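Local coordinates for cytochrome P450 (CYP102L1) (Mycobacterium phage Adler, PDB 6N6Q), which probably acts as a haem-dependent monooxygenase, as cytochromes P450 do, and is encoded by a virus that infects mycobacteria, at residues A[39-42]-A[43-46]; A[138-141]-A[142-145]; A[195-198]-A[199-203]; A[233-237]-A[238-242]. All blocks are in the same frame, centred on the assembly; numbering follows the deposited sequence.

Contact 1: A[39-42]-A[43-46]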
ATOM      1  N   LEU A  39       2.858 -16.053  11.844  1.00 54.73           N
ATOM      2  CA  LEU A  39       2.959 -17.095  10.830  1.00 53.27           C
ATOM      3  C   LEU A  39       4.391 -17.269  10.349  1.00 54.82           C
ATOM      4  O   LEU A  39       4.808 -18.393  10.045  1.00 56.07           O
ATOM      5  CB  LEU A  39       2.040 -16.776   9.652  1.00 48.68           C
ATOM      6  CG  LEU A  39       0.539 -16.762   9.943  1.00 60.33           C
ATOM      7  CD1 LEU A  39      -0.253 -16.304   8.722  1.00 47.59           C
ATOM      8  CD2 LEU A  39       0.075 -18.134  10.400  1.00 53.26           C
ATOM      9  N   THR A  40       5.157 -16.178  10.279  1.00 55.96           N
ATOM     10  CA  THR A  40       6.551 -16.270   9.857  1.00 53.90           C
ATOM     11  C   THR A  40       7.373 -17.076  10.855  1.00 57.25           C
ATOM     12  O   THR A  40       8.161 -17.945  10.466  1.00 57.35           O
ATOM     13  CB  THR A  40       7.136 -14.868   9.677  1.00 57.56           C
ATOM     14  OG1 THR A  40       6.461 -14.200   8.603  1.00 61.93           O
ATOM     15  CG2 THR A  40       8.626 -14.937   9.365  1.00 49.94           C
ATOM     16  N   ARG A  41       7.203 -16.799  12.152  1.00 56.96           N
ATOM     17  CA  ARG A  41       7.878 -17.599  13.169  1.00 62.16           C
ATOM     18  C   ARG A  41       7.398 -19.043  13.132  1.00 59.46           C
ATOM     19  O   ARG A  41       8.191 -19.977  13.302  1.00 65.43           O
ATOM     20  CB  ARG A  41       7.653 -16.992  14.554  1.00 57.74           C
ATOM     21  CG  ARG A  41       8.143 -15.561  14.692  1.00 65.04           C
ATOM     22  CD  ARG A  41       8.167 -15.118  16.147  1.00 72.82           C
ATOM     23  NE  ARG A  41       8.647 -13.746  16.292  1.00 85.16           N
ATOM     24  CZ  ARG A  41       9.931 -13.399  16.307  1.00 90.27           C
ATOM     25  NH1 ARG A  41      10.873 -14.325  16.181  1.00 84.79           N
ATOM     26  NH2 ARG A  41      10.274 -12.125  16.443  1.00 80.81           N
ATOM     27  N   GLU A  42       6.098 -19.245  12.905  1.00 58.06           N
ATOM     28  CA  GLU A  42       5.558 -20.594  12.779  1.00 58.93           C
ATOM     29  C   GLU A  42       6.104 -21.306  11.548  1.00 60.09           C
ATOM     30  O   GLU A  42       6.304 -22.527  11.577  1.00 61.86           O
ATOM     31  CB  GLU A  42       4.028 -20.530  12.734  1.00 61.52           C
ATOM     32  CG  GLU A  42       3.333 -21.787  12.227  1.00 63.63           C
ATOM     33  CD  GLU A  42       3.497 -22.972  13.155  1.00 65.76           C
ATOM     34  OE1 GLU A  42       3.243 -24.114  12.715  1.00 66.57           O
ATOM     35  OE2 GLU A  42       3.879 -22.763  14.323  1.00 69.53           O
ATOM     36  N   GLY A  43       6.371 -20.566  10.471  1.00 54.99           N
ATOM     37  CA  GLY A  43       6.824 -21.181   9.236  1.00 60.72           C
ATOM     38  C   GLY A  43       8.219 -21.763   9.297  1.00 61.85           C
ATOM     39  O   GLY A  43       8.556 -22.619   8.471  1.00 58.41           O
ATOM     40  N   ARG A  44       9.042 -21.324  10.250  1.00 60.71           N
ATOM     41  CA  ARG A  44      10.416 -21.805  10.321  1.00 64.20           C
ATOM     42  C   ARG A  44      10.529 -23.212  10.889  1.00 67.00           C
ATOM     43  O   ARG A  44      11.606 -23.811  10.800  1.00 77.19           O
ATOM     44  CB  ARG A  44      11.274 -20.842  11.144  1.00 67.82           C
ATOM     45  CG  ARG A  44      11.701 -19.602  10.373  1.00 68.41           C
ATOM     46  CD  ARG A  44      12.765 -18.819  11.119  1.00 74.41           C
ATOM     47  NE  ARG A  44      12.251 -18.234  12.354  1.00 77.62           N
ATOM     48  CZ  ARG A  44      11.699 -17.029  12.433  1.00 69.57           C
ATOM     49  NH1 ARG A  44      11.587 -16.276  11.347  1.00 69.83           N
ATOM     50  NH2 ARG A  44      11.258 -16.574  13.599  1.00 73.40           N
ATOM     51  N   ARG A  45       9.459 -23.756  11.465  1.00 63.30           N
ATOM     52  CA  ARG A  45       9.438 -25.146  11.892  1.00 63.02           C
ATOM     53  C   ARG A  45       8.809 -26.059  10.848  1.00 63.37           C
ATOM     54  O   ARG A  45       8.650 -27.258  11.099  1.00 66.70           O
ATOM     55  CB  ARG A  45       8.711 -25.283  13.233  1.00 68.07           C
ATOM     56  CG  ARG A  45       7.193 -25.345  13.152  1.00 70.97           C
ATOM     57  CD  ARG A  45       6.601 -25.554  14.539  1.00 69.78           C
ATOM     58  NE  ARG A  45       5.285 -26.184  14.495  1.00 73.36           N
ATOM     59  CZ  ARG A  45       4.630 -26.612  15.569  1.00 73.38           C
ATOM     60  NH1 ARG A  45       5.170 -26.476  16.773  1.00 73.82           N
ATOM     61  NH2 ARG A  45       3.438 -27.178  15.442  1.00 76.63           N
ATOM     62  N   HIS A  46       8.457 -25.520   9.685  1.00 59.68           N
ATOM     63  CA  HIS A  46       7.917 -26.277   8.565  1.00 55.65           C
ATOM     64  C   HIS A  46       8.826 -26.103   7.351  1.00 59.25           C
ATOM     65  O   HIS A  46       9.834 -25.394   7.396  1.00 64.05           O
ATOM     66  CB  HIS A  46       6.483 -25.837   8.251  1.00 56.76           C
ATOM     67  CG  HIS A  46       5.517 -26.088   9.368  1.00 61.38           C
ATOM     68  ND1 HIS A  46       5.071 -27.351   9.694  1.00 56.31           N
ATOM     69  CD2 HIS A  46       4.909 -25.240  10.230  1.00 62.88           C
ATOM     70  CE1 HIS A  46       4.231 -27.270  10.710  1.00 61.58           C
ATOM     71  NE2 HIS A  46       4.115 -26.000  11.054  1.00 63.19           N
TER
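E42 carries its CG trans to the backbone N (chi1 164°) and then bends at the next bond (chi2 67°). This swings the carboxylate forward, over the turn that follows, where it meets H46 and R45. H46 NE2 donates to E42 OE1 at 2.7 Å. The oxygen lies close to the plane of the imidazole, at the ring edge. On the acid's side, H46 comes to the anti side of OE1, 34° out of the carboxylate plane. The same oxygen takes part in a salt bridge with R45, whose NE is 3.4 Å from E42 OE1. The carboxylate is steeply inclined to the R45 guanidinium, and E42 OE2 sits over one face of the guanidinium. One buried acid thus meets an imidazole and an arginine, and both would be expected to stabilise its negative charge. The setting is the C-terminal end of helix 35-43. A type I beta turn from G43 to H46 leads from it toward strand 49-53, an edge strand of the mixed sheet. H46 stacks on F50 of that strand, and E42 packs against F50 and Q52. In the backbone, G43 N donates to L39 O at 2.7 Å. H46 N closes the turn on G43 O at 3.1 Å. R44 bends at chi3 and folds back along the last helical turn. One face of its guanidinium covers R41 CA and T40 O. R41 and R44 run side by side in the same direction, with R41 NH1 and R44 NH2 3.4 Å apart. They are like charges on an exposed side, their guanidinium planes nearly perpendicular.

Contact 2: A[138-141]-A[142-145]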
ATOM      1  N   ASP A 138       6.817  22.330   3.915  1.00 51.45           N
ATOM      2  CA  ASP A 138       6.572  23.643   4.504  1.00 47.28           C
ATOM      3  C   ASP A 138       5.997  23.519   5.909  1.00 50.37           C
ATOM      4  O   ASP A 138       6.391  24.261   6.816  1.00 60.16           O
ATOM      5  CB  ASP A 138       5.634  24.451   3.610  1.00 56.66           C
ATOM      6  CG  ASP A 138       6.277  24.842   2.291  1.00 58.65           C
ATOM      7  OD1 ASP A 138       7.496  24.618   2.133  1.00 61.26           O
ATOM      8  OD2 ASP A 138       5.561  25.369   1.413  1.00 57.81           O
ATOM      9  N   ALA A 139       5.064  22.587   6.108  1.00 51.21           N
ATOM     10  CA  ALA A 139       4.514  22.371   7.442  1.00 52.04           C
ATOM     11  C   ALA A 139       5.569  21.812   8.388  1.00 60.44           C
ATOM     12  O   ALA A 139       5.621  22.190   9.565  1.00 61.15           O
ATOM     13  CB  ALA A 139       3.307  21.439   7.370  1.00 48.58           C
ATOM     14  N   TRP A 140       6.426  20.914   7.892  1.00 56.25           N
ATOM     15  CA  TRP A 140       7.471  20.342   8.731  1.00 58.57           C
ATOM     16  C   TRP A 140       8.583  21.336   9.039  1.00 65.16           C
ATOM     17  O   TRP A 140       9.371  21.094   9.961  1.00 67.28           O
ATOM     18  CB  TRP A 140       8.049  19.088   8.071  1.00 55.16           C
ATOM     19  CG  TRP A 140       7.194  17.870   8.273  1.00 56.47           C
ATOM     20  CD1 TRP A 140       5.931  17.834   8.791  1.00 56.16           C
ATOM     21  CD2 TRP A 140       7.542  16.512   7.973  1.00 57.23           C
ATOM     22  NE1 TRP A 140       5.471  16.540   8.828  1.00 56.91           N
ATOM     23  CE2 TRP A 140       6.440  15.710   8.332  1.00 55.23           C
ATOM     24  CE3 TRP A 140       8.676  15.897   7.433  1.00 60.09           C
ATOM     25  CZ2 TRP A 140       6.440  14.325   8.170  1.00 53.21           C
ATOM     26  CZ3 TRP A 140       8.676  14.523   7.277  1.00 56.87           C
ATOM     27  CH2 TRP A 140       7.564  13.753   7.641  1.00 48.01           C
ATOM     28  N   ASN A 141       8.673  22.439   8.293  1.00 60.89           N
ATOM     29  CA  ASN A 141       9.613  23.498   8.651  1.00 61.66           C
ATOM     30  C   ASN A 141       9.266  24.089  10.012  1.00 65.14           C
ATOM     31  O   ASN A 141      10.142  24.273  10.866  1.00 65.45           O
ATOM     32  CB  ASN A 141       9.617  24.591   7.582  1.00 66.19           C
ATOM     33  CG  ASN A 141      10.349  24.178   6.320  1.00 69.71           C
ATOM     34  OD1 ASN A 141      11.241  23.328   6.353  1.00 63.03           O
ATOM     35  ND2 ASN A 141       9.980  24.786   5.198  1.00 65.71           N
ATOM     36  N   THR A 142       7.983  24.389  10.231  1.00 67.03           N
ATOM     37  CA  THR A 142       7.557  24.964  11.502  1.00 68.92           C
ATOM     38  C   THR A 142       7.786  23.990  12.653  1.00 72.92           C
ATOM     39  O   THR A 142       8.156  24.400  13.759  1.00 76.85           O
ATOM     40  CB  THR A 142       6.084  25.363  11.425  1.00 64.17           C
ATOM     41  OG1 THR A 142       5.869  26.173  10.262  1.00 63.69           O
ATOM     42  CG2 THR A 142       5.675  26.146  12.663  1.00 67.70           C
ATOM     43  N   ARG A 143       7.577  22.694  12.409  1.00 68.93           N
ATOM     44  CA  ARG A 143       7.797  21.706  13.458  1.00 68.00           C
ATOM     45  C   ARG A 143       9.279  21.523  13.752  1.00 65.67           C
ATOM     46  O   ARG A 143       9.656  21.291  14.906  1.00 71.37           O
ATOM     47  CB  ARG A 143       7.156  20.377  13.064  1.00 66.60           C
ATOM     48  CG  ARG A 143       5.738  20.527  12.541  1.00 66.63           C
ATOM     49  CD  ARG A 143       5.014  19.200  12.492  1.00 70.46           C
ATOM     50  NE  ARG A 143       4.960  18.569  13.806  1.00 68.14           N
ATOM     51  CZ  ARG A 143       4.122  17.591  14.128  1.00 69.29           C
ATOM     52  NH1 ARG A 143       3.257  17.135  13.232  1.00 74.91           N
ATOM     53  NH2 ARG A 143       4.143  17.072  15.348  1.00 68.21           N
ATOM     54  N   ALA A 144      10.130  21.619  12.729  1.00 70.26           N
ATOM     55  CA  ALA A 144      11.570  21.582  12.961  1.00 66.14           C
ATOM     56  C   ALA A 144      12.029  22.812  13.730  1.00 71.86           C
ATOM     57  O   ALA A 144      12.925  22.726  14.578  1.00 79.62           O
ATOM     58  CB  ALA A 144      12.314  21.474  11.630  1.00 61.19           C
ATOM     59  N   GLN A 145      11.423  23.966  13.446  1.00 75.47           N
ATOM     60  CA  GLN A 145      11.769  25.195  14.152  1.00 76.49           C
ATOM     61  C   GLN A 145      11.401  25.110  15.629  1.00 76.38           C
ATOM     62  O   GLN A 145      12.121  25.637  16.486  1.00 70.65           O
ATOM     63  CB  GLN A 145      11.071  26.379  13.482  1.00 75.34           C
ATOM     64  CG  GLN A 145      10.870  27.596  14.365  1.00 84.65           C
ATOM     65  CD  GLN A 145      10.002  28.647  13.701  1.00 86.01           C
ATOM     66  OE1 GLN A 145       9.417  28.406  12.645  1.00 83.54           O
ATOM     67  NE2 GLN A 145       9.916  29.822  14.316  1.00 86.35           N
TER
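W140 and R143 make the side-chain contact across this last part of helix 119-145. It is a loose van der Waals touch. W140 CD1 lies 4.1 Å from R143 CD, and the methylene approaches the indole obliquely. The R143 chain leaves its backbone with CG trans to the carbonyl carbon and kinks at chi3 (58°). Its guanidinium plane ends nearly perpendicular to the indole, at 87°. R143 CG also rests on A139 O, at 3.4 Å.

The charged and polar ends find partners beyond the two segments. E155 joins both main side chains: one carboxylate oxygen forms a salt bridge with R143 NH1, and the other accepts a hydrogen bond from W140 NE1. N141 OD1 accepts from N469 ND2.

Backbone hydrogen bonds hold the helix itself. A144 N donates to W140 O at 2.9 Å, and Q145 N donates to N141 O at the same length. Upstream the bonding is weaker. A139 O receives long, weak bonds from both T142 N and R143 N.

One side of the helix packs against strands. W140, N141 and A144 pack on F440 of strand 440-444. W140 also touches L467 of strand 464-469 and I150. The arrangement is that of a long helix, probably D by its order in the chain, ending against the C-terminal strands of the P450 fold, with E155 of helix 152-169, probably E, bridging to it.

Contact 3: A[195-198]-A[199-203]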
ATOM      1  N   ALA A 195     -15.982  -2.776   9.286  1.00 57.22           N
ATOM      2  CA  ALA A 195     -15.957  -3.864   8.314  1.00 57.97           C
ATOM      3  C   ALA A 195     -15.147  -5.053   8.820  1.00 65.64           C
ATOM      4  O   ALA A 195     -15.536  -6.206   8.605  1.00 68.09           O
ATOM      5  CB  ALA A 195     -15.394  -3.362   6.984  1.00 55.52           C
ATOM      6  N   ASN A 196     -14.026  -4.792   9.495  1.00 70.17           N
ATOM      7  CA  ASN A 196     -13.161  -5.870   9.958  1.00 71.57           C
ATOM      8  C   ASN A 196     -13.749  -6.618  11.148  1.00 78.52           C
ATOM      9  O   ASN A 196     -13.258  -7.706  11.476  1.00 78.40           O
ATOM     10  CB  ASN A 196     -11.778  -5.316  10.316  1.00 78.13           C
ATOM     11  CG  ASN A 196     -10.760  -6.411  10.596  1.00 88.25           C
ATOM     12  OD1 ASN A 196     -10.654  -6.906  11.719  1.00 94.27           O
ATOM     13  ND2 ASN A 196     -10.002  -6.789   9.573  1.00 77.67           N
ATOM     14  N   ARG A 197     -14.778  -6.066  11.793  1.00 76.81           N
ATOM     15  CA  ARG A 197     -15.432  -6.693  12.937  1.00 78.45           C
ATOM     16  C   ARG A 197     -15.660  -8.177  12.701  1.00 83.44           C
ATOM     17  O   ARG A 197     -16.290  -8.571  11.716  1.00 87.27           O
ATOM     18  CB  ARG A 197     -16.772  -6.015  13.214  1.00 78.01           C
ATOM     19  CG  ARG A 197     -16.711  -4.598  13.738  1.00 74.53           C
ATOM     20  CD  ARG A 197     -18.127  -4.152  14.036  1.00 66.93           C
ATOM     21  NE  ARG A 197     -19.030  -4.644  13.000  1.00 64.48           N
ATOM     22  CZ  ARG A 197     -20.287  -5.016  13.213  1.00 71.03           C
ATOM     23  NH1 ARG A 197     -20.803  -4.959  14.434  1.00 74.51           N
ATOM     24  NH2 ARG A 197     -21.026  -5.454  12.203  1.00 69.20           N
ATOM     25  N   ARG A 198     -15.150  -9.002  13.609  1.00 87.18           N
ATOM     26  CA  ARG A 198     -15.282 -10.438  13.440  1.00 94.25           C
ATOM     27  C   ARG A 198     -16.681 -10.897  13.840  1.00 95.64           C
ATOM     28  O   ARG A 198     -17.375 -10.248  14.629  1.00 96.43           O
ATOM     29  CB  ARG A 198     -14.217 -11.178  14.249  1.00 94.52           C
ATOM     30  CG  ARG A 198     -13.921 -12.590  13.750  1.00100.20           C
ATOM     31  CD  ARG A 198     -13.778 -12.635  12.229  1.00 97.34           C
ATOM     32  NE  ARG A 198     -15.052 -12.881  11.558  1.00 93.41           N
ATOM     33  CZ  ARG A 198     -15.240 -12.821  10.244  1.00 94.87           C
ATOM     34  NH1 ARG A 198     -14.229 -12.533   9.437  1.00 89.78           N
ATOM     35  NH2 ARG A 198     -16.446 -13.048   9.742  1.00 90.54           N
ATOM     36  N   THR A 199     -17.086 -12.043  13.280  1.00 97.86           N
ATOM     37  CA  THR A 199     -18.444 -12.555  13.451  1.00 99.05           C
ATOM     38  C   THR A 199     -18.832 -12.700  14.917  1.00 99.33           C
ATOM     39  O   THR A 199     -20.020 -12.623  15.254  1.00100.88           O
ATOM     40  CB  THR A 199     -18.587 -13.903  12.737  1.00 98.40           C
ATOM     41  OG1 THR A 199     -19.853 -14.489  13.064  1.00106.51           O
ATOM     42  CG2 THR A 199     -17.468 -14.853  13.152  1.00 93.12           C
ATOM     43  N   ASP A 200     -17.855 -12.906  15.800  1.00 97.72           N
ATOM     44  CA  ASP A 200     -18.162 -12.970  17.223  1.00 98.06           C
ATOM     45  C   ASP A 200     -18.429 -11.584  17.795  1.00100.44           C
ATOM     46  O   ASP A 200     -19.335 -11.413  18.618  1.00 99.96           O
ATOM     47  CB  ASP A 200     -17.023 -13.657  17.978  1.00101.02           C
ATOM     48  CG  ASP A 200     -16.662 -15.004  17.381  1.00110.01           C
ATOM     49  OD1 ASP A 200     -15.609 -15.097  16.715  1.00107.48           O
ATOM     50  OD2 ASP A 200     -17.441 -15.964  17.567  1.00114.87           O
ATOM     51  N   SER A 201     -17.657 -10.584  17.367  1.00100.03           N
ATOM     52  CA  SER A 201     -17.910  -9.206  17.768  1.00 94.52           C
ATOM     53  C   SER A 201     -19.088  -8.586  17.031  1.00 95.69           C
ATOM     54  O   SER A 201     -19.523  -7.490  17.403  1.00 94.22           O
ATOM     55  CB  SER A 201     -16.658  -8.352  17.549  1.00 96.48           C
ATOM     56  OG  SER A 201     -16.309  -8.298  16.177  1.00 96.17           O
ATOM     57  N   ILE A 202     -19.607  -9.247  16.000  1.00 97.69           N
ATOM     58  CA  ILE A 202     -20.804  -8.789  15.299  1.00 96.57           C
ATOM     59  C   ILE A 202     -22.024  -9.303  16.054  1.00 96.66           C
ATOM     60  O   ILE A 202     -22.240 -10.522  16.121  1.00 94.78           O
ATOM     61  CB  ILE A 202     -20.824  -9.267  13.838  1.00 92.15           C
ATOM     62  CG1 ILE A 202     -19.635  -8.696  13.065  1.00 90.07           C
ATOM     63  CG2 ILE A 202     -22.132  -8.871  13.168  1.00 83.33           C
ATOM     64  CD1 ILE A 202     -19.532  -9.215  11.645  1.00 90.72           C
ATOM     65  N   PRO A 203     -22.834  -8.423  16.643  1.00 95.41           N
ATOM     66  CA  PRO A 203     -24.038  -8.887  17.342  1.00 98.31           C
ATOM     67  C   PRO A 203     -24.980  -9.613  16.393  1.00100.43           C
ATOM     68  O   PRO A 203     -25.130  -9.239  15.228  1.00101.71           O
ATOM     69  CB  PRO A 203     -24.657  -7.592  17.875  1.00 95.64           C
ATOM     70  CG  PRO A 203     -23.519  -6.627  17.944  1.00 95.95           C
ATOM     71  CD  PRO A 203     -22.639  -6.972  16.780  1.00 89.33           C
TER
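S201 and I202 both turn back to the carbonyl oxygen of R198. S201 OG donates to R198 O at 2.7 Å. It arrives in the carbonyl plane, on a lone pair, with a C=O...O angle of 121°. S201 places its OG between the backbone N and the carbonyl carbon (chi1 63°), which turns the hydroxyl back toward R198. I202 N also reaches R198 O, at 2.8 Å, but its N-H is poorly aligned and the bond is weak. The two bonds to R198 O close 198-202 into a compact turn. Residues 199-201 have helical backbone angles without the regular helical bonds. The turn lies in the connection between helices 183-196 and 206-209, at the protein surface. By its place in the chain this is probably the F-G region of the P450 fold, which in many relatives lies over the access route to the haem. The R197 side chain crosses I202 at about a right angle. I202 CG1 lies over one face of the R197 guanidinium, 3.6 Å from NH2. P203 CD approaches R197 NH1 at 3.6 Å. The charge of R197 is met beyond the turn: NH2 forms a salt bridge with E206, NE donates to Y194 O, and the group makes a cation-pi contact with Y194. The polar end of R198 instead forms a salt bridge through NH1 with D56, although K87 brings a like charge close to the same nitrogen. R198 bends at chi2 and chi3, and its NE lies near T199 CG2, at 3.5 Å.

Contact 4: A[233-237]-A[238-242]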
ATOM      1  N   ASP A 233     -20.376  14.399  -9.596  1.00 55.11           N
ATOM      2  CA  ASP A 233     -21.304  15.324 -10.242  1.00 53.63           C
ATOM      3  C   ASP A 233     -20.629  16.643 -10.600  1.00 50.08           C
ATOM      4  O   ASP A 233     -20.860  17.189 -11.685  1.00 47.25           O
ATOM      5  CB  ASP A 233     -22.514  15.573  -9.343  1.00 56.53           C
ATOM      6  CG  ASP A 233     -23.478  14.405  -9.328  1.00 77.71           C
ATOM      7  OD1 ASP A 233     -23.640  13.755 -10.384  1.00 80.18           O
ATOM      8  OD2 ASP A 233     -24.075  14.134  -8.263  1.00 77.78           O
ATOM      9  N   VAL A 234     -19.799  17.176  -9.699  1.00 48.98           N
ATOM     10  CA  VAL A 234     -19.129  18.448  -9.961  1.00 48.36           C
ATOM     11  C   VAL A 234     -18.227  18.337 -11.186  1.00 50.43           C
ATOM     12  O   VAL A 234     -18.191  19.239 -12.031  1.00 52.05           O
ATOM     13  CB  VAL A 234     -18.347  18.907  -8.716  1.00 45.54           C
ATOM     14  CG1 VAL A 234     -17.445  20.083  -9.053  1.00 48.58           C
ATOM     15  CG2 VAL A 234     -19.304  19.282  -7.597  1.00 52.20           C
ATOM     16  N   ARG A 235     -17.496  17.226 -11.307  1.00 48.20           N
ATOM     17  CA  ARG A 235     -16.617  17.046 -12.457  1.00 45.49           C
ATOM     18  C   ARG A 235     -17.414  16.882 -13.745  1.00 48.84           C
ATOM     19  O   ARG A 235     -16.988  17.351 -14.808  1.00 49.67           O
ATOM     20  CB  ARG A 235     -15.706  15.839 -12.238  1.00 41.85           C
ATOM     21  CG  ARG A 235     -14.789  15.543 -13.411  1.00 45.27           C
ATOM     22  CD  ARG A 235     -13.784  16.663 -13.609  1.00 54.87           C
ATOM     23  NE  ARG A 235     -12.904  16.795 -12.452  1.00 51.82           N
ATOM     24  CZ  ARG A 235     -11.761  16.134 -12.310  1.00 49.12           C
ATOM     25  NH1 ARG A 235     -11.355  15.299 -13.256  1.00 48.51           N
ATOM     26  NH2 ARG A 235     -11.024  16.309 -11.223  1.00 54.98           N
ATOM     27  N   ARG A 236     -18.569  16.215 -13.673  1.00 50.22           N
ATOM     28  CA  ARG A 236     -19.408  16.053 -14.855  1.00 50.15           C
ATOM     29  C   ARG A 236     -19.817  17.398 -15.441  1.00 54.39           C
ATOM     30  O   ARG A 236     -19.953  17.529 -16.661  1.00 53.43           O
ATOM     31  CB  ARG A 236     -20.644  15.224 -14.510  1.00 48.63           C
ATOM     32  CG  ARG A 236     -20.370  13.738 -14.349  1.00 50.42           C
ATOM     33  CD  ARG A 236     -21.591  13.008 -13.816  1.00 50.89           C
ATOM     34  NE  ARG A 236     -22.825  13.552 -14.372  1.00 62.53           N
ATOM     35  CZ  ARG A 236     -23.350  13.177 -15.534  1.00 66.01           C
ATOM     36  NH1 ARG A 236     -22.747  12.250 -16.268  1.00 66.54           N
ATOM     37  NH2 ARG A 236     -24.478  13.731 -15.961  1.00 49.89           N
ATOM     38  N   ILE A 237     -20.008  18.409 -14.588  1.00 55.38           N
ATOM     39  CA  ILE A 237     -20.329  19.747 -15.066  1.00 57.68           C
ATOM     40  C   ILE A 237     -19.104  20.434 -15.661  1.00 58.13           C
ATOM     41  O   ILE A 237     -19.245  21.353 -16.475  1.00 66.33           O
ATOM     42  CB  ILE A 237     -20.932  20.575 -13.914  1.00 56.45           C
ATOM     43  CG1 ILE A 237     -22.069  19.800 -13.248  1.00 48.90           C
ATOM     44  CG2 ILE A 237     -21.450  21.911 -14.414  1.00 59.20           C
ATOM     45  CD1 ILE A 237     -23.184  19.426 -14.197  1.00 51.94           C
ATOM     46  N   ASN A 238     -17.902  19.994 -15.292  1.00 59.63           N
ATOM     47  CA  ASN A 238     -16.672  20.636 -15.740  1.00 56.17           C
ATOM     48  C   ASN A 238     -16.217  20.025 -17.059  1.00 58.93           C
ATOM     49  O   ASN A 238     -15.900  18.829 -17.097  1.00 64.41           O
ATOM     50  CB  ASN A 238     -15.584  20.480 -14.688  1.00 54.87           C
ATOM     51  CG  ASN A 238     -14.345  21.307 -14.990  1.00 58.15           C
ATOM     52  OD1 ASN A 238     -13.998  21.539 -16.146  1.00 58.04           O
ATOM     53  ND2 ASN A 238     -13.667  21.752 -13.937  1.00 65.16           N
ATOM     54  N   PRO A 239     -16.161  20.795 -18.150  1.00 56.11           N
ATOM     55  CA  PRO A 239     -15.644  20.252 -19.416  1.00 61.45           C
ATOM     56  C   PRO A 239     -14.128  20.111 -19.469  1.00 63.55           C
ATOM     57  O   PRO A 239     -13.621  19.500 -20.421  1.00 59.12           O
ATOM     58  CB  PRO A 239     -16.136  21.270 -20.455  1.00 67.18           C
ATOM     59  CG  PRO A 239     -16.258  22.545 -19.692  1.00 60.63           C
ATOM     60  CD  PRO A 239     -16.703  22.156 -18.309  1.00 56.63           C
ATOM     61  N   ARG A 240     -13.395  20.666 -18.497  1.00 63.95           N
ATOM     62  CA  ARG A 240     -11.948  20.461 -18.364  1.00 59.43           C
ATOM     63  C   ARG A 240     -11.200  20.839 -19.643  1.00 63.35           C
ATOM     64  O   ARG A 240     -10.351  20.093 -20.137  1.00 61.63           O
ATOM     65  CB  ARG A 240     -11.642  19.016 -17.960  1.00 63.01           C
ATOM     66  CG  ARG A 240     -12.238  18.599 -16.625  1.00 67.62           C
ATOM     67  CD  ARG A 240     -11.335  18.986 -15.466  1.00 63.55           C
ATOM     68  NE  ARG A 240     -10.066  18.266 -15.509  1.00 66.63           N
ATOM     69  CZ  ARG A 240      -9.140  18.324 -14.557  1.00 60.73           C
ATOM     70  NH1 ARG A 240      -9.341  19.069 -13.479  1.00 60.28           N
ATOM     71  NH2 ARG A 240      -8.015  17.634 -14.683  1.00 59.01           N
ATOM     72  N   VAL A 241     -11.521  22.020 -20.178  1.00 55.52           N
ATOM     73  CA  VAL A 241     -10.907  22.466 -21.422  1.00 58.25           C
ATOM     74  C   VAL A 241      -9.407  22.645 -21.230  1.00 54.20           C
ATOM     75  O   VAL A 241      -8.947  23.192 -20.220  1.00 50.66           O
ATOM     76  CB  VAL A 241     -11.567  23.770 -21.904  1.00 63.60           C
ATOM     77  CG1 VAL A 241     -10.791  24.373 -23.067  1.00 55.20           C
ATOM     78  CG2 VAL A 241     -13.010  23.511 -22.307  1.00 59.55           C
ATOM     79  N   GLY A 242      -8.634  22.155 -22.199  1.00 55.90           N
ATOM     80  CA  GLY A 242      -7.200  22.366 -22.213  1.00 52.99           C
ATOM     81  C   GLY A 242      -6.416  21.597 -21.175  1.00 53.59           C
ATOM     82  O   GLY A 242      -5.256  21.926 -20.925  1.00 50.81           O
TER
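R235 and R240 lay their guanidinium groups flat on each other. The planes are 4° apart and the centres 4.1 Å apart. R240 NH1 stands over the centre of the R235 group, and R235 NH1 over that of R240. Their methylenes meet as well, with R235 CD 3.9 Å from R240 CD. Both chains bend at chi2 and chi3, and this brings the flat ends face to face although the two side chains cross obliquely.

The backbone between them turns out of helix 212-237. N238 N donates to R235 O at 2.8 Å. N238 CB packs on the same oxygen at 3.4 Å. The N238 side chain then forms an Asx turn: R240 N donates to N238 OD1 at 2.6 Å. The bond ties the backbone N of R240, from which its side chain reaches back to the helix.

Two cations lie in contact here, and nearby acids probably offset their charge. R235 NH1 forms salt bridges with D246 and D249, while the ion pairs of R240 with D249, D246 and D170 are long and weak. D246 and D249 lie near both arginines, which is consistent with acids offsetting the repulsion between the two stacked cations.

In the fold
All four contacts are local, each where a helix ends or the chain leaves one, and they are well separated within one P450 chain. Contacts 1 and 2 are partly buried; contacts 3 and 4 lie at the surface. Contacts 1 and 4 stand on opposite sides of the chain's centre, their own centres about 53 Å apart. Their chemistry differs. In contact 1 the acid is part of the contact, whereas in contacts 2, 3 and 4 the acids that pair with R143, R197, R198 and R235 come from elsewhere in the chain. Contact 2 alone stays helical throughout. Contact 1 borders the mixed sheet, and contact 2 the C-terminal strands. Contacts 3 and 4 lead into connections between helices.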